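Local coordinates for protein autolysin E (Staphylococcus aureus, PDB 4PI8) that probably cleaves the glycosidic linkages of NAG-NAM peptidoglycan strands, acting as a glucosaminidase-type autolysin of the lysozyme clan, at residues A[81-86]-A[155-160]; A[63-68]-A[213-218]; A[5-10]-A[221-226]. The protein carries 1 engineered substitution. All blocks are in the same frame, centred on the assembly; numbering follows the deposited sequence. Where two conformers were deposited one is given.

Interaction 1: A[81-86]-A[155-160]; sequences ENRGKV and SPDKAI
R83 and D157 form a salt bridge where two helices begin, within the glucosaminidase family region of this lysozyme-clan protein. R83 is the N-cap of helix 84-94, and D157 lies in the first turn of helix 156-172. Two of the arginine's nitrogens have separate partners. NH1 donates a hydrogen bond to D157 OD1 over 2.9 Å, a bent bond (N-H...O 142°) that reaches the oxygen from above the carboxylate plane; the two flat groups are turned 70° apart, and one nitrogen makes the bridge. NE is taken up by I79 O, just ahead of the segment, which, with the bridge at NH1, helps to fix the rotation of the guanidinium. P156 CB then sits over the centre of one guanidinium face, 3.6 Å from R83 CZ.

One backbone N-H near the start of each helix is also met by a side chain. S155 caps its helix by accepting from K158 N at OG, 3.0 Å away, while G84 N is bonded to N71 OD1 of helix 67-74. Lying at a helix start, the carboxylate of D157 would probably gain some stabilisation from the helix dipole. An apolar neighbour is V86: with CG2 anti to its carbonyl carbon, it rests that methyl 3.6 Å from D157 CG, while CG1 meets I160 CG2 at 3.9 Å. I160 CD1 completes the packing, 3.9 Å from R83 CB.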
loop_
_atom_site.group_PDB
_atom_site.type_symbol
_atom_site.label_atom_id
_atom_site.label_comp_id
_atom_site.label_asym_id
_atom_site.label_seq_id
_atom_site.Cartn_x
_atom_site.Cartn_y
_atom_site.Cartn_z
ATOM N N GLU A 81 -4.806 11.841 12.228
ATOM C CA GLU A 81 -4.981 11.836 13.643
ATOM C C GLU A 81 -6.459 11.770 14.012
ATOM O O GLU A 81 -7.311 12.446 13.413
ATOM C CB GLU A 81 -4.328 13.082 14.268
ATOM C CG GLU A 81 -4.450 13.163 15.782
ATOM C CD GLU A 81 -3.701 14.364 16.332
ATOM O OE1 GLU A 81 -4.209 15.475 16.190
ATOM O OE2 GLU A 81 -2.565 14.193 16.780
ATOM N N ASN A 82 -6.774 10.918 14.996
ATOM C CA ASN A 82 -8.092 10.778 15.532
ATOM C C ASN A 82 -9.074 10.257 14.506
ATOM O O ASN A 82 -10.280 10.485 14.615
ATOM C CB ASN A 82 -8.565 12.089 16.252
ATOM C CG ASN A 82 -8.037 12.182 17.686
ATOM O OD1 ASN A 82 -7.751 13.272 18.199
ATOM N ND2 ASN A 82 -7.778 11.034 18.291
ATOM N N ARG A 83 -8.608 9.489 13.506
ATOM C CA ARG A 83 -9.495 8.822 12.537
ATOM C C ARG A 83 -9.473 7.275 12.721
ATOM O O ARG A 83 -9.924 6.527 11.829
ATOM C CB ARG A 83 -9.201 9.166 11.079
ATOM C CG ARG A 83 -9.360 10.710 10.925
ATOM C CD ARG A 83 -9.384 11.118 9.476
ATOM N NE ARG A 83 -9.404 12.575 9.352
ATOM C CZ ARG A 83 -10.507 13.298 9.324
ATOM N NH1 ARG A 83 -11.683 12.753 9.392
ATOM N NH2 ARG A 83 -10.397 14.628 9.323
ATOM N N GLY A 84 -9.079 6.839 13.917
ATOM C CA GLY A 84 -9.012 5.392 14.172
ATOM C C GLY A 84 -10.356 4.686 14.059
ATOM O O GLY A 84 -10.395 3.543 13.607
ATOM N N LYS A 85 -11.463 5.343 14.431
ATOM C CA LYS A 85 -12.782 4.734 14.276
ATOM C C LYS A 85 -13.016 4.275 12.868
ATOM O O LYS A 85 -13.590 3.212 12.612
ATOM C CB LYS A 85 -13.884 5.759 14.675
ATOM C CG LYS A 85 -15.331 5.564 14.209
ATOM C CD LYS A 85 -16.188 6.797 13.932
ATOM C CE LYS A 85 -17.672 6.440 13.929
ATOM N NZ LYS A 85 -18.522 7.323 14.766
ATOM N N VAL A 86 -12.615 5.118 11.901
ATOM C CA VAL A 86 -12.896 4.845 10.515
ATOM C C VAL A 86 -11.949 3.778 9.904
ATOM O O VAL A 86 -12.338 2.946 9.111
ATOM C CB VAL A 86 -12.897 6.154 9.737
ATOM C CG1 VAL A 86 -13.117 5.894 8.310
ATOM C CG2 VAL A 86 -14.023 7.059 10.284
ATOM N N SER A 155 -14.082 13.273 1.292
ATOM C CA SER A 155 -13.690 13.536 2.638
ATOM C C SER A 155 -12.547 12.572 3.044
ATOM O O SER A 155 -12.422 11.506 2.406
ATOM C CB SER A 155 -14.848 13.314 3.594
ATOM O OG SER A 155 -15.195 11.942 3.728
ATOM N N PRO A 156 -11.823 12.891 4.113
ATOM C CA PRO A 156 -10.812 11.960 4.613
ATOM C C PRO A 156 -11.454 10.630 4.960
ATOM O O PRO A 156 -10.863 9.559 4.643
ATOM C CB PRO A 156 -10.280 12.668 5.829
ATOM C CG PRO A 156 -10.339 14.151 5.449
ATOM C CD PRO A 156 -11.668 14.227 4.760
ATOM N N ASP A 157 -12.607 10.608 5.612
ATOM C CA ASP A 157 -13.180 9.337 6.025
ATOM C C ASP A 157 -13.571 8.512 4.799
ATOM O O ASP A 157 -13.393 7.275 4.759
ATOM C CB ASP A 157 -14.392 9.539 6.964
ATOM C CG ASP A 157 -13.980 10.065 8.301
ATOM O OD1 ASP A 157 -12.823 10.155 8.701
ATOM O OD2 ASP A 157 -14.928 10.414 9.091
ATOM N N LYS A 158 -14.097 9.137 3.755
ATOM C CA LYS A 158 -14.454 8.439 2.538
ATOM C C LYS A 158 -13.176 7.878 1.829
ATOM O O LYS A 158 -13.220 6.781 1.261
ATOM C CB LYS A 158 -15.215 9.276 1.527
ATOM C CG LYS A 158 -16.642 9.503 1.998
ATOM C CD LYS A 158 -17.254 10.645 1.216
ATOM C CE LYS A 158 -18.718 10.807 1.626
ATOM N NZ LYS A 158 -19.570 9.691 1.123
ATOM N N ALA A 159 -12.063 8.600 1.926
ATOM C CA ALA A 159 -10.780 8.102 1.358
ATOM C C ALA A 159 -10.233 6.925 2.152
ATOM O O ALA A 159 -9.629 6.023 1.532
ATOM C CB ALA A 159 -9.791 9.209 1.319
ATOM N N ILE A 160 -10.484 6.876 3.454
ATOM C CA ILE A 160 -10.020 5.718 4.260
ATOM C C ILE A 160 -10.832 4.479 3.879
ATOM O O ILE A 160 -10.323 3.410 3.542
ATOM C CB ILE A 160 -10.155 6.023 5.756
ATOM C CG1 ILE A 160 -9.146 7.103 6.129
ATOM C CG2 ILE A 160 -9.860 4.760 6.570
ATOM C CD1 ILE A 160 -9.420 7.799 7.458
#

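Interaction 2: A[63-68]-A[213-218]; sequences VPMSES and KQFGIK
A Met-aromatic contact, M65 against F215, fastens the end of helix 200-215 to the loop that leads into helix 67-74. It illustrates how a flexible thioether can fit itself to a ring. M65 starts with CG anti to its carbonyl carbon (chi1 -70°) and bends again at the next two torsions, curling the chain so that both sulfur and methyl come over the same face of F215. The methyl makes a CH-pi contact: CE lies 4.0 Å from the ring centroid, 25° off the ring normal, and shifted toward the rim, where its nearest atom is F215 CD2 at 3.7 Å. SD approaches more obliquely and lies nearer the root of the ring, 3.8 Å from F215 CG. The opposite face of the ring carries CG of the preceding residue, Q214.

No hydrogen bond links the two segments, and apolar side chains do the rest. G216 leaves the helix with positive phi, and the chain then brings I217 toward the loop. There P64 is the centre of an inverse gamma turn, closed by a weak bond from M65 N to V63 O. I217 uses its two branches separately: CD1 meets M65 SD at 4.0 Å and lies 3.9 Å from P64 O, while CG2 turns to V63. Helix 98-108 adds to the same apolar cluster, with V98 touching V63 and M65, and I99 touching M65 and I217. V63 and I217 cross at about a right angle, CG1 of V63 lying 3.8 Å from CG2 of I217.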
loop_
_atom_site.group_PDB
_atom_site.type_symbol
_atom_site.label_atom_id
_atom_site.label_comp_id
_atom_site.label_asym_id
_atom_site.label_seq_id
_atom_site.Cartn_x
_atom_site.Cartn_y
_atom_site.Cartn_z
ATOM N N VAL A 63 -6.620 -7.748 12.840
ATOM C CA VAL A 63 -5.876 -7.745 14.077
ATOM C C VAL A 63 -6.724 -7.125 15.202
ATOM O O VAL A 63 -7.561 -6.242 14.978
ATOM C CB VAL A 63 -4.498 -7.060 14.001
ATOM C CG1 VAL A 63 -3.555 -7.900 13.170
ATOM C CG2 VAL A 63 -4.619 -5.651 13.501
ATOM N N PRO A 64 -6.499 -7.580 16.441
ATOM C CA PRO A 64 -7.243 -7.114 17.589
ATOM C C PRO A 64 -6.709 -5.806 18.104
ATOM O O PRO A 64 -5.912 -5.748 19.031
ATOM C CB PRO A 64 -7.060 -8.272 18.598
ATOM C CG PRO A 64 -5.712 -8.790 18.339
ATOM C CD PRO A 64 -5.605 -8.713 16.803
ATOM N N MET A 65 -7.170 -4.740 17.481
ATOM C CA MET A 65 -6.819 -3.361 17.834
ATOM C C MET A 65 -8.077 -2.597 18.091
ATOM O O MET A 65 -8.913 -2.466 17.213
ATOM C CB MET A 65 -6.006 -2.673 16.697
ATOM C CG MET A 65 -4.608 -3.229 16.552
ATOM S SD MET A 65 -3.411 -2.632 17.775
ATOM C CE MET A 65 -3.169 -0.990 17.110
ATOM N N SER A 66 -8.220 -2.047 19.278
ATOM C CA SER A 66 -9.346 -1.199 19.584
ATOM C C SER A 66 -9.223 0.198 18.976
ATOM O O SER A 66 -8.114 0.603 18.544
ATOM C CB SER A 66 -9.468 -1.002 21.093
ATOM O OG SER A 66 -8.349 -0.265 21.566
ATOM N N GLU A 67 -10.312 0.975 18.955
ATOM C CA GLU A 67 -10.261 2.360 18.461
ATOM C C GLU A 67 -9.205 3.152 19.212
ATOM O O GLU A 67 -8.480 3.953 18.630
ATOM C CB GLU A 67 -11.674 3.013 18.489
ATOM C CG GLU A 67 -11.719 4.516 18.110
ATOM C CD GLU A 67 -13.131 5.070 18.014
ATOM O OE1 GLU A 67 -13.325 6.223 18.449
ATOM O OE2 GLU A 67 -14.044 4.375 17.500
ATOM N N SER A 68 -9.125 2.948 20.510
ATOM C CA SER A 68 -8.151 3.691 21.313
ATOM C C SER A 68 -6.718 3.334 20.909
ATOM O O SER A 68 -5.881 4.238 20.751
ATOM C CB SER A 68 -8.356 3.545 22.805
ATOM O OG SER A 68 -8.147 2.234 23.184
ATOM N N LYS A 213 4.978 -4.783 17.571
ATOM C CA LYS A 213 5.759 -4.942 18.809
ATOM C C LYS A 213 5.280 -3.961 19.862
ATOM O O LYS A 213 5.428 -4.262 21.095
ATOM C CB LYS A 213 7.230 -4.835 18.513
ATOM C CG LYS A 213 7.749 -5.986 17.695
ATOM C CD LYS A 213 9.205 -5.942 17.291
ATOM C CE LYS A 213 9.544 -7.132 16.412
ATOM N NZ LYS A 213 10.954 -7.267 16.052
ATOM N N GLN A 214 4.690 -2.845 19.506
ATOM C CA GLN A 214 4.159 -1.885 20.449
ATOM C C GLN A 214 2.972 -2.488 21.168
ATOM O O GLN A 214 2.796 -2.256 22.384
ATOM C CB GLN A 214 3.764 -0.569 19.769
ATOM C CG GLN A 214 3.150 0.467 20.690
ATOM C CD GLN A 214 2.972 1.802 20.092
ATOM O OE1 GLN A 214 3.486 2.075 19.039
ATOM N NE2 GLN A 214 2.293 2.653 20.779
ATOM N N PHE A 215 2.102 -3.240 20.487
ATOM C CA PHE A 215 0.856 -3.743 21.082
ATOM C C PHE A 215 0.912 -5.230 21.385
ATOM O O PHE A 215 -0.066 -5.786 21.893
ATOM C CB PHE A 215 -0.314 -3.342 20.182
ATOM C CG PHE A 215 -0.543 -1.859 20.151
ATOM C CD1 PHE A 215 -1.093 -1.189 21.247
ATOM C CD2 PHE A 215 -0.087 -1.109 19.115
ATOM C CE1 PHE A 215 -1.257 0.201 21.192
ATOM C CE2 PHE A 215 -0.234 0.277 19.071
ATOM C CZ PHE A 215 -0.850 0.920 20.122
ATOM N N GLY A 216 1.979 -5.913 21.032
ATOM C CA GLY A 216 2.096 -7.336 21.311
ATOM C C GLY A 216 1.207 -8.176 20.424
ATOM O O GLY A 216 0.601 -9.182 20.858
ATOM N N ILE A 217 1.108 -7.788 19.164
ATOM C CA ILE A 217 0.248 -8.504 18.219
ATOM C C ILE A 217 0.969 -9.721 17.629
ATOM O O ILE A 217 2.131 -9.666 17.233
ATOM C CB ILE A 217 -0.193 -7.540 17.073
ATOM C CG1 ILE A 217 -0.830 -6.240 17.589
ATOM C CG2 ILE A 217 -1.163 -8.239 16.127
ATOM C CD1 ILE A 217 -2.080 -6.388 18.411
ATOM N N LYS A 218 0.235 -10.814 17.499
ATOM C CA LYS A 218 0.772 -12.019 16.862
ATOM C C LYS A 218 0.665 -11.959 15.338
ATOM O O LYS A 218 -0.388 -11.644 14.821
ATOM C CB LYS A 218 0.001 -13.244 17.365
ATOM C CG LYS A 218 0.805 -14.531 17.238
ATOM C CD LYS A 218 -0.027 -15.807 17.101
ATOM C CE LYS A 218 0.882 -17.022 16.864
ATOM N NZ LYS A 218 1.836 -16.776 15.733
#

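Interaction 3: A[5-10]-A[221-226]; sequences NDVNYS and DIRQTY
The guanidinium of R223 is gripped round its edges, by the carboxylate of D6 from across the contact and by the carbonyl of T225 from its own segment. D6 is held end-on: NH2 donates to D6 OD1 over 2.9 Å and NH1 to D6 OD2 over 3.0 Å, the second bond nearly straight at 169°. Both oxygens lie in the guanidinium plane, but they are met from above the carboxylate plane, and the two flat groups are tilted 34° apart. T225 O is taken side-on by R223 NE, at 2.8 Å, and by R223 NH2 as well, which, with the grip on D6, helps to hold the group in its plane. V7 CG2 adds an apolar neighbour near the plane, 3.6 Å from R223 NH2.

N175 gives D6 OD2 a further partner. V7 CG1 packs 3.9 Å from Y226 O, an oxygen that also accepts from two waters: one bridges it to D6 O, and the other accepts from N8 N. N5 OD1 accepts from V7 N at 3.2 Å, closing an Asx turn around D6. A bidentate arginine-carboxylate salt bridge beside this turn thus clasps the N-terminal and C-terminal segments together at the surface.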
loop_
_atom_site.group_PDB
_atom_site.type_symbol
_atom_site.label_atom_id
_atom_site.label_comp_id
_atom_site.label_asym_id
_atom_site.label_seq_id
_atom_site.Cartn_x
_atom_site.Cartn_y
_atom_site.Cartn_z
ATOM N N ASN A 5 -2.473 -23.383 -7.458
ATOM C CA ASN A 5 -1.070 -23.293 -7.868
ATOM C C ASN A 5 -0.755 -22.015 -8.652
ATOM O O ASN A 5 -0.869 -21.936 -9.905
ATOM C CB ASN A 5 -0.595 -24.505 -8.647
ATOM C CG ASN A 5 0.930 -24.666 -8.606
ATOM O OD1 ASN A 5 1.691 -23.720 -8.330
ATOM N ND2 ASN A 5 1.383 -25.882 -8.887
ATOM N N ASP A 6 -0.294 -21.045 -7.864
ATOM C CA ASP A 6 0.047 -19.701 -8.324
ATOM C C ASP A 6 1.546 -19.508 -8.497
ATOM O O ASP A 6 2.025 -18.369 -8.695
ATOM C CB ASP A 6 -0.530 -18.669 -7.348
ATOM C CG ASP A 6 -0.213 -18.994 -5.903
ATOM O OD1 ASP A 6 0.740 -19.762 -5.665
ATOM O OD2 ASP A 6 -0.956 -18.579 -4.984
ATOM N N VAL A 7 2.332 -20.592 -8.439
ATOM C CA VAL A 7 3.758 -20.508 -8.687
ATOM C C VAL A 7 3.970 -20.784 -10.177
ATOM O O VAL A 7 3.908 -21.928 -10.673
ATOM C CB VAL A 7 4.610 -21.423 -7.767
ATOM C CG1 VAL A 7 6.050 -21.402 -8.132
ATOM C CG2 VAL A 7 4.410 -21.047 -6.306
ATOM N N ASN A 8 4.222 -19.735 -10.916
ATOM C CA ASN A 8 4.250 -19.754 -12.382
ATOM C C ASN A 8 5.567 -19.521 -13.047
ATOM O O ASN A 8 5.736 -19.978 -14.233
ATOM C CB ASN A 8 3.275 -18.685 -12.893
ATOM C CG ASN A 8 1.838 -19.063 -12.735
ATOM O OD1 ASN A 8 1.480 -20.249 -12.626
ATOM N ND2 ASN A 8 0.979 -18.068 -12.709
ATOM N N TYR A 9 6.520 -18.825 -12.431
ATOM C CA TYR A 9 7.735 -18.353 -13.051
ATOM C C TYR A 9 8.940 -18.681 -12.179
ATOM O O TYR A 9 8.824 -18.706 -10.955
ATOM C CB TYR A 9 7.699 -16.858 -13.346
ATOM C CG TYR A 9 6.715 -16.503 -14.379
ATOM C CD1 TYR A 9 7.076 -16.577 -15.720
ATOM C CD2 TYR A 9 5.417 -16.128 -14.095
ATOM C CE1 TYR A 9 6.190 -16.233 -16.713
ATOM C CE2 TYR A 9 4.532 -15.785 -15.119
ATOM C CZ TYR A 9 4.920 -15.871 -16.429
ATOM O OH TYR A 9 3.998 -15.548 -17.406
ATOM N N SER A 10 10.096 -18.956 -12.790
ATOM C CA SER A 10 11.344 -18.965 -12.100
ATOM C C SER A 10 11.697 -17.538 -11.682
ATOM O O SER A 10 11.231 -16.515 -12.284
ATOM C CB SER A 10 12.504 -19.486 -12.959
ATOM O OG SER A 10 12.790 -18.609 -14.007
ATOM N N ASP A 221 -0.130 -15.745 8.903
ATOM C CA ASP A 221 0.619 -16.683 8.121
ATOM C C ASP A 221 1.665 -16.015 7.260
ATOM O O ASP A 221 1.402 -14.983 6.601
ATOM C CB ASP A 221 -0.341 -17.496 7.212
ATOM C CG ASP A 221 -1.320 -18.374 8.021
ATOM O OD1 ASP A 221 -0.873 -19.007 9.022
ATOM O OD2 ASP A 221 -2.529 -18.411 7.669
ATOM N N ILE A 222 2.844 -16.584 7.228
ATOM C CA ILE A 222 3.935 -16.130 6.434
ATOM C C ILE A 222 4.128 -17.094 5.274
ATOM O O ILE A 222 4.197 -18.325 5.445
ATOM C CB ILE A 222 5.263 -16.145 7.210
ATOM C CG1 ILE A 222 5.146 -15.353 8.540
ATOM C CG2 ILE A 222 6.409 -15.704 6.318
ATOM C CD1 ILE A 222 4.713 -13.912 8.404
ATOM N N ARG A 223 4.170 -16.551 4.082
ATOM C CA ARG A 223 4.346 -17.380 2.878
ATOM C C ARG A 223 5.758 -17.285 2.416
ATOM O O ARG A 223 6.307 -16.209 2.176
ATOM C CB ARG A 223 3.414 -16.938 1.786
ATOM C CG ARG A 223 3.703 -17.694 0.498
ATOM C CD ARG A 223 2.629 -17.442 -0.538
ATOM N NE ARG A 223 3.047 -18.037 -1.787
ATOM C CZ ARG A 223 2.266 -18.259 -2.839
ATOM N NH1 ARG A 223 0.970 -17.965 -2.834
ATOM N NH2 ARG A 223 2.823 -18.825 -3.892
ATOM N N GLN A 224 6.383 -18.448 2.217
ATOM C CA GLN A 224 7.772 -18.537 1.819
ATOM C C GLN A 224 8.099 -18.537 0.324
ATOM O O GLN A 224 9.127 -18.011 -0.076
ATOM C CB GLN A 224 8.358 -19.880 2.367
ATOM C CG GLN A 224 8.147 -20.138 3.847
ATOM C CD GLN A 224 8.888 -19.149 4.727
ATOM O OE1 GLN A 224 10.062 -18.825 4.495
ATOM N NE2 GLN A 224 8.205 -18.667 5.756
ATOM N N THR A 225 7.268 -19.193 -0.452
ATOM C CA THR A 225 7.631 -19.615 -1.791
ATOM C C THR A 225 6.740 -18.937 -2.828
ATOM O O THR A 225 5.527 -19.034 -2.771
ATOM C CB THR A 225 7.539 -21.147 -1.886
ATOM O OG1 THR A 225 8.499 -21.734 -0.964
ATOM C CG2 THR A 225 7.855 -21.640 -3.269
ATOM N N TYR A 226 7.409 -18.341 -3.784
ATOM C CA TYR A 226 6.753 -17.584 -4.881
ATOM C C TYR A 226 7.169 -17.976 -6.260
ATOM O O TYR A 226 6.445 -17.652 -7.206
ATOM C CB TYR A 226 7.025 -16.090 -4.672
ATOM C CG TYR A 226 6.533 -15.614 -3.338
ATOM C CD1 TYR A 226 5.240 -15.175 -3.155
ATOM C CD2 TYR A 226 7.366 -15.676 -2.244
ATOM C CE1 TYR A 226 4.794 -14.771 -1.917
ATOM C CE2 TYR A 226 6.930 -15.271 -1.002
ATOM C CZ TYR A 226 5.644 -14.835 -0.851
ATOM O OH TYR A 226 5.190 -14.465 0.408
HETATM O O HOH W 1 3.734 -16.975 -6.951
HETATM O O HOH W 2 5.718 -17.371 -9.952
#

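In the fold
The three contacts are nested along the chain: interaction 3 joins segments near its two ends, interaction 2 closes a loop inside that, and interaction 1 lies innermost. Interactions 1 and 2 have centres 18 Å apart and adjoin where helices 67-74 and 84-94 follow each other in the chain. Interaction 3 lies on the other side of the chain's centre from interaction 1, about 22 Å away between nearest atoms, and its centre is 28 Å from that of interaction 2. None of the touching residues lines the glycan pocket. Helix 156-172 of interaction 1 also carries F166 of the pocket, and N8 and Y9 of interaction 3 contact E187 and P189, just before pocket residues A190 to Y194.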